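Local coordinates for NAD-dependent epimerase/dehydratase domain-containing protein (Ruegeria pomeroyi DSS-3, PDB 3IUS), which is of unknown function but probably binds NAD(P) through a Rossmann-type domain, as in the epimerase/dehydratase family, at residues R182-D187 and L268-Y273; D209-P214 and N272-L277. All blocks are in the same frame, centred on the assembly; numbering follows the deposited sequence.

Contact 1. Residues R182-D187 and L268-Y273; sequences RIHVED and LKYPNY
Asp187, in the first turn of helix 185-197, meets the loop 268-273 with its whole side chain. Its CB rests 4.1 Å from CD2 of Leu268, and CG, turned anti to the carbonyl carbon, carries the carboxylate to two successive backbone amides. OD1 accepts from Lys269 N at 2.8 Å in a nearly straight bond (169°), met on the syn side and slightly out of the carboxylate plane; Gln190 is a second donor to this oxygen. OD2 takes Tyr270 N on its syn lone pair at 3.0 Å. A bridging water adds to OD2's partners: it accepts from His184 N and lies 2.7 Å from OD2 and 3.0 Å from Tyr270 O, so strand end, carboxylate and loop meet at one point. With an alanine here the amides of Lys269 and Tyr270 would probably lose their acceptor, the water one of its partners, and the loop would be freer to shift. Beside the carboxylate, the His184 and Tyr270 rings stack face to face, centroids 4.0 Å apart and planes at 30°. CE2 of Tyr270 sits over the centre of the imidazole, which chi1 of -172° swings anti to the backbone N. Tyr155 meets the same imidazole edge-to-face, while the Tyr270 hydroxyl is hydrogen-bonded to the backbone oxygen of Glu285 near the C-terminus. At the start of strand 182-184, Arg182 brings NH1 to within 3.2 Å of Tyr273 CB, and its guanidinium makes a cation-pi contact with Tyr155; NH1, buried here, has no polar partner in the model. The contact thus fastens a C-terminal loop to the strand-to-helix turn of a Rossmann-like sheet. Two amides and a water sharing one buried carboxylate imply that Asp187 is probably held as the anion.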
loop_
_atom_site.group_PDB
_atom_site.type_symbol
_atom_site.label_atom_id
_atom_site.label_comp_id
_atom_site.label_asym_id
_atom_site.label_seq_id
_atom_site.Cartn_x
_atom_site.Cartn_y
_atom_site.Cartn_z
ATOM N N ARG A 182 0.951 -9.316 4.129
ATOM C CA ARG A 182 0.818 -8.109 4.934
ATOM C C ARG A 182 2.083 -7.261 4.916
ATOM O O ARG A 182 3.183 -7.779 4.736
ATOM C CB ARG A 182 0.531 -8.471 6.389
ATOM C CG ARG A 182 -0.346 -9.681 6.591
ATOM C CD ARG A 182 -0.762 -9.763 8.048
ATOM N NE ARG A 182 -1.396 -8.517 8.476
ATOM C CZ ARG A 182 -1.428 -8.074 9.731
ATOM N NH1 ARG A 182 -0.858 -8.765 10.708
ATOM N NH2 ARG A 182 -2.026 -6.928 10.008
ATOM N N ILE A 183 1.915 -5.965 5.165
ATOM C CA ILE A 183 3.031 -5.045 5.346
ATOM C C ILE A 183 2.686 -3.959 6.370
ATOM O O ILE A 183 1.590 -3.407 6.349
ATOM C CB ILE A 183 3.444 -4.398 4.007
ATOM C CG1 ILE A 183 4.743 -3.602 4.164
ATOM C CG2 ILE A 183 2.322 -3.515 3.458
ATOM C CD1 ILE A 183 5.972 -4.456 4.366
ATOM N N HIS A 184 3.616 -3.677 7.275
ATOM C CA HIS A 184 3.433 -2.617 8.262
ATOM C C HIS A 184 3.693 -1.271 7.602
ATOM O O HIS A 184 4.641 -1.128 6.822
ATOM C CB HIS A 184 4.370 -2.811 9.456
ATOM C CG HIS A 184 4.097 -1.873 10.590
ATOM N ND1 HIS A 184 3.551 -2.289 11.786
ATOM C CD2 HIS A 184 4.279 -0.536 10.703
ATOM C CE1 HIS A 184 3.417 -1.249 12.590
ATOM N NE2 HIS A 184 3.852 -0.175 11.956
ATOM N N VAL A 185 2.847 -0.292 7.904
ATOM C CA VAL A 185 2.932 1.018 7.260
ATOM C C VAL A 185 4.296 1.696 7.448
ATOM O O VAL A 185 4.778 2.406 6.549
ATOM C CB VAL A 185 1.770 1.947 7.703
ATOM C CG1 VAL A 185 1.864 2.275 9.191
ATOM C CG2 VAL A 185 1.729 3.208 6.847
ATOM N N GLU A 186 4.932 1.467 8.594
ATOM C CA GLU A 186 6.273 2.010 8.826
ATOM C C GLU A 186 7.293 1.458 7.832
ATOM O O GLU A 186 8.202 2.167 7.400
ATOM C CB GLU A 186 6.736 1.764 10.264
ATOM C CG GLU A 186 6.162 2.752 11.274
ATOM C CD GLU A 186 6.671 4.177 11.074
ATOM O OE1 GLU A 186 6.045 5.116 11.615
ATOM O OE2 GLU A 186 7.694 4.360 10.382
ATOM N N ASP A 187 7.140 0.184 7.475
ATOM C CA ASP A 187 8.035 -0.442 6.515
ATOM C C ASP A 187 7.785 0.053 5.094
ATOM O O ASP A 187 8.716 0.157 4.289
ATOM C CB ASP A 187 7.953 -1.966 6.613
ATOM C CG ASP A 187 8.763 -2.511 7.780
ATOM O OD1 ASP A 187 9.805 -1.894 8.106
ATOM O OD2 ASP A 187 8.363 -3.536 8.375
ATOM N N LEU A 268 13.452 -4.756 7.166
ATOM C CA LEU A 268 12.124 -4.670 7.759
ATOM C C LEU A 268 12.147 -4.487 9.276
ATOM O O LEU A 268 12.837 -5.216 9.994
ATOM C CB LEU A 268 11.305 -5.909 7.406
ATOM C CG LEU A 268 11.045 -6.216 5.931
ATOM C CD1 LEU A 268 10.172 -7.475 5.822
ATOM C CD2 LEU A 268 10.397 -5.021 5.235
ATOM N N LYS A 269 11.386 -3.505 9.749
ATOM C CA LYS A 269 11.198 -3.281 11.180
ATOM C C LYS A 269 10.291 -4.361 11.733
ATOM O O LYS A 269 10.430 -4.784 12.884
ATOM C CB LYS A 269 10.542 -1.921 11.437
ATOM C CG LYS A 269 11.397 -0.709 11.120
ATOM C CD LYS A 269 10.566 0.568 11.236
ATOM C CE LYS A 269 11.440 1.807 11.392
ATOM N NZ LYS A 269 12.222 2.130 10.164
ATOM N N TYR A 270 9.342 -4.791 10.914
ATOM C CA TYR A 270 8.376 -5.800 11.334
ATOM C C TYR A 270 8.293 -6.911 10.290
ATOM O O TYR A 270 7.411 -6.909 9.438
ATOM C CB TYR A 270 6.999 -5.174 11.571
ATOM C CG TYR A 270 7.021 -3.973 12.492
ATOM C CD1 TYR A 270 7.167 -4.129 13.866
ATOM C CD2 TYR A 270 6.879 -2.686 11.992
ATOM C CE1 TYR A 270 7.188 -3.030 14.716
ATOM C CE2 TYR A 270 6.899 -1.581 12.835
ATOM C CZ TYR A 270 7.049 -1.761 14.194
ATOM O OH TYR A 270 7.065 -0.664 15.028
ATOM N N PRO A 271 9.225 -7.872 10.357
ATOM C CA PRO A 271 9.342 -8.963 9.379
ATOM C C PRO A 271 8.125 -9.878 9.326
ATOM O O PRO A 271 7.912 -10.555 8.324
ATOM C CB PRO A 271 10.566 -9.747 9.881
ATOM C CG PRO A 271 10.708 -9.335 11.314
ATOM C CD PRO A 271 10.336 -7.898 11.318
ATOM N N ASN A 272 7.335 -9.896 10.395
ATOM C CA ASN A 272 6.155 -10.748 10.442
ATOM C C ASN A 272 5.067 -10.174 11.340
ATOM O O ASN A 272 5.313 -9.238 12.107
ATOM C CB ASN A 272 6.518 -12.185 10.854
ATOM C CG ASN A 272 7.003 -12.289 12.294
ATOM O OD1 ASN A 272 6.210 -12.208 13.243
ATOM N ND2 ASN A 272 8.305 -12.505 12.467
ATOM N N TYR A 273 3.867 -10.742 11.227
ATOM C CA TYR A 273 2.680 -10.227 11.908
ATOM C C TYR A 273 2.779 -10.348 13.422
ATOM O O TYR A 273 2.177 -9.560 14.146
ATOM C CB TYR A 273 1.405 -10.932 11.414
ATOM C CG TYR A 273 1.248 -12.344 11.923
ATOM C CD1 TYR A 273 0.395 -12.636 12.980
ATOM C CD2 TYR A 273 1.950 -13.388 11.349
ATOM C CE1 TYR A 273 0.257 -13.929 13.447
ATOM C CE2 TYR A 273 1.821 -14.675 11.807
ATOM C CZ TYR A 273 0.973 -14.941 12.857
ATOM O OH TYR A 273 0.858 -16.230 13.304
HETATM O O HOH W 1 6.166 -4.941 7.541
#

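Contact 2. Residues D209-P214 and N272-L277; sequences DDEPVP and NYRVGL
The Tyr273 ring has Val213 CG2 over one face in a CH-pi contact, 3.9 Å from the centroid, and Glu211 OE2 and a water at its edge. CG of the following Arg274 lies over the opposite face, offset toward the rim. The Arg274 guanidinium in turn has Asn272 OD1 over one face, with Glu211 OE2 and Tyr273 OH at its edge. End-on, it grips the Glu211 carboxylate with two nitrogens: NH1 to OE2 at 2.9 Å, almost straight (177°), and NH2 to OE1 at 3.1 Å, more bent. The two planes stand 50° apart, so this salt bridge is twisted rather than coplanar. Glu211 reaches it on an extended chain, running alongside Asn272, whose CB comes within 3.4 Å of OE1. Asn272 is the N-cap of helix 273-282: with chi1 at 67°, CG sits between the backbone N and the carbonyl carbon, and OD1 accepts from Val275 N at 3.2 Å and, weakly, from Arg274 N. On the facing loop, Asp209 OD1 accepts from Glu211 N, an Asx turn that shapes the chain leading from strand 204-207 toward helix 215-226. Asp209 OD2 faces Asn272 CA and takes a hydrogen bond from the same water, 2.7 Å away; that water also donates to Glu211 O and accepts weakly from Tyr273 N.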
loop_
_atom_site.group_PDB
_atom_site.type_symbol
_atom_site.label_atom_id
_atom_site.label_comp_id
_atom_site.label_asym_id
_atom_site.label_seq_id
_atom_site.Cartn_x
_atom_site.Cartn_y
_atom_site.Cartn_z
ATOM N N ASP A 209 5.884 -8.219 3.942
ATOM C CA ASP A 209 6.802 -8.780 4.922
ATOM C C ASP A 209 7.224 -10.216 4.584
ATOM O O ASP A 209 6.949 -10.716 3.491
ATOM C CB ASP A 209 6.242 -8.651 6.347
ATOM C CG ASP A 209 5.124 -9.621 6.628
ATOM O OD1 ASP A 209 4.942 -10.583 5.848
ATOM O OD2 ASP A 209 4.431 -9.426 7.652
ATOM N N ASP A 210 7.900 -10.862 5.529
ATOM C CA ASP A 210 8.555 -12.142 5.280
ATOM C C ASP A 210 7.659 -13.366 5.415
ATOM O O ASP A 210 8.063 -14.473 5.059
ATOM C CB ASP A 210 9.745 -12.311 6.226
ATOM C CG ASP A 210 10.919 -11.438 5.842
ATOM O OD1 ASP A 210 10.890 -10.869 4.738
ATOM O OD2 ASP A 210 11.860 -11.325 6.651
ATOM N N GLU A 211 6.454 -13.180 5.937
ATOM C CA GLU A 211 5.651 -14.328 6.332
ATOM C C GLU A 211 4.201 -14.276 5.856
ATOM O O GLU A 211 3.325 -13.743 6.548
ATOM C CB GLU A 211 5.707 -14.512 7.848
ATOM C CG GLU A 211 4.956 -15.730 8.341
ATOM C CD GLU A 211 5.241 -16.045 9.796
ATOM O OE1 GLU A 211 6.206 -15.487 10.354
ATOM O OE2 GLU A 211 4.499 -16.861 10.380
ATOM N N PRO A 212 3.949 -14.819 4.655
ATOM C CA PRO A 212 2.573 -15.038 4.212
ATOM C C PRO A 212 1.837 -15.771 5.315
ATOM O O PRO A 212 2.365 -16.749 5.843
ATOM C CB PRO A 212 2.747 -15.949 3.007
ATOM C CG PRO A 212 4.065 -15.528 2.430
ATOM C CD PRO A 212 4.930 -15.130 3.595
ATOM N N VAL A 213 0.650 -15.303 5.652
ATOM C CA VAL A 213 -0.026 -15.819 6.831
ATOM C C VAL A 213 -1.510 -16.042 6.583
ATOM O O VAL A 213 -2.172 -15.230 5.948
ATOM C CB VAL A 213 0.195 -14.875 8.041
ATOM C CG1 VAL A 213 -0.349 -13.478 7.755
ATOM C CG2 VAL A 213 -0.446 -15.446 9.295
ATOM N N PRO A 214 -2.039 -17.167 7.076
ATOM C CA PRO A 214 -3.488 -17.378 7.040
ATOM C C PRO A 214 -4.171 -16.281 7.852
ATOM O O PRO A 214 -3.763 -16.037 8.988
ATOM C CB PRO A 214 -3.659 -18.734 7.733
ATOM C CG PRO A 214 -2.333 -19.421 7.555
ATOM C CD PRO A 214 -1.315 -18.320 7.633
ATOM N N ASN A 272 7.335 -9.896 10.395
ATOM C CA ASN A 272 6.155 -10.748 10.442
ATOM C C ASN A 272 5.067 -10.174 11.340
ATOM O O ASN A 272 5.313 -9.238 12.107
ATOM C CB ASN A 272 6.518 -12.185 10.854
ATOM C CG ASN A 272 7.003 -12.289 12.294
ATOM O OD1 ASN A 272 6.210 -12.208 13.243
ATOM N ND2 ASN A 272 8.305 -12.505 12.467
ATOM N N TYR A 273 3.867 -10.742 11.227
ATOM C CA TYR A 273 2.680 -10.227 11.908
ATOM C C TYR A 273 2.779 -10.348 13.422
ATOM O O TYR A 273 2.177 -9.560 14.146
ATOM C CB TYR A 273 1.405 -10.932 11.414
ATOM C CG TYR A 273 1.248 -12.344 11.923
ATOM C CD1 TYR A 273 0.395 -12.636 12.980
ATOM C CD2 TYR A 273 1.950 -13.388 11.349
ATOM C CE1 TYR A 273 0.257 -13.929 13.447
ATOM C CE2 TYR A 273 1.821 -14.675 11.807
ATOM C CZ TYR A 273 0.973 -14.941 12.857
ATOM O OH TYR A 273 0.858 -16.230 13.304
ATOM N N ARG A 274 3.524 -11.339 13.902
ATOM C CA ARG A 274 3.660 -11.527 15.342
ATOM C C ARG A 274 4.437 -10.390 15.997
ATOM O O ARG A 274 4.020 -9.880 17.027
ATOM C CB ARG A 274 4.259 -12.895 15.694
ATOM C CG ARG A 274 3.281 -14.067 15.491
ATOM C CD ARG A 274 3.908 -15.412 15.848
ATOM N NE ARG A 274 5.192 -15.619 15.176
ATOM C CZ ARG A 274 5.319 -15.978 13.901
ATOM N NH1 ARG A 274 4.236 -16.166 13.160
ATOM N NH2 ARG A 274 6.523 -16.143 13.367
ATOM N N VAL A 275 5.558 -9.980 15.405
ATOM C CA VAL A 275 6.317 -8.877 15.989
ATOM C C VAL A 275 5.607 -7.546 15.757
ATOM O O VAL A 275 5.645 -6.654 16.611
ATOM C CB VAL A 275 7.776 -8.819 15.475
ATOM C CG1 VAL A 275 8.604 -9.927 16.119
ATOM C CG2 VAL A 275 7.813 -8.932 13.981
ATOM N N GLY A 276 4.949 -7.421 14.608
ATOM C CA GLY A 276 4.155 -6.240 14.317
ATOM C C GLY A 276 2.998 -6.085 15.298
ATOM O O GLY A 276 2.750 -4.998 15.826
ATOM N N LEU A 277 2.287 -7.176 15.541
ATOM C CA LEU A 277 1.143 -7.149 16.452
ATOM C C LEU A 277 1.521 -6.880 17.907
ATOM O O LEU A 277 0.801 -6.181 18.626
ATOM C CB LEU A 277 0.323 -8.443 16.352
ATOM C CG LEU A 277 -0.963 -8.373 15.522
ATOM C CD1 LEU A 277 -0.667 -7.818 14.160
ATOM C CD2 LEU A 277 -1.657 -9.731 15.408
HETATM O O HOH W 2 3.281 -11.694 8.565
#

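Contacts 1 and 2 lie with centres about 7 Å apart, on the same side of the chain's centre. Along the chain, 182-187 comes first, then 209-214; both meet the same C-terminal stretch, 268-277, which holds the loop before helix 273-282 and that helix's first turn. Asn272 and Tyr273 belong to both. Strands 182-184 and 204-207 each pair in parallel with strand 146-155 of the large sheet. Probable backbone hydrogen bonds join the contacts directly, Asp209 N to Arg182 O and Asp210 N to Pro271 O, both 2.8 Å. Together the two contacts hold the loop and first turn of helix 273-282 against the sheet region of strands 182-184 and 204-207.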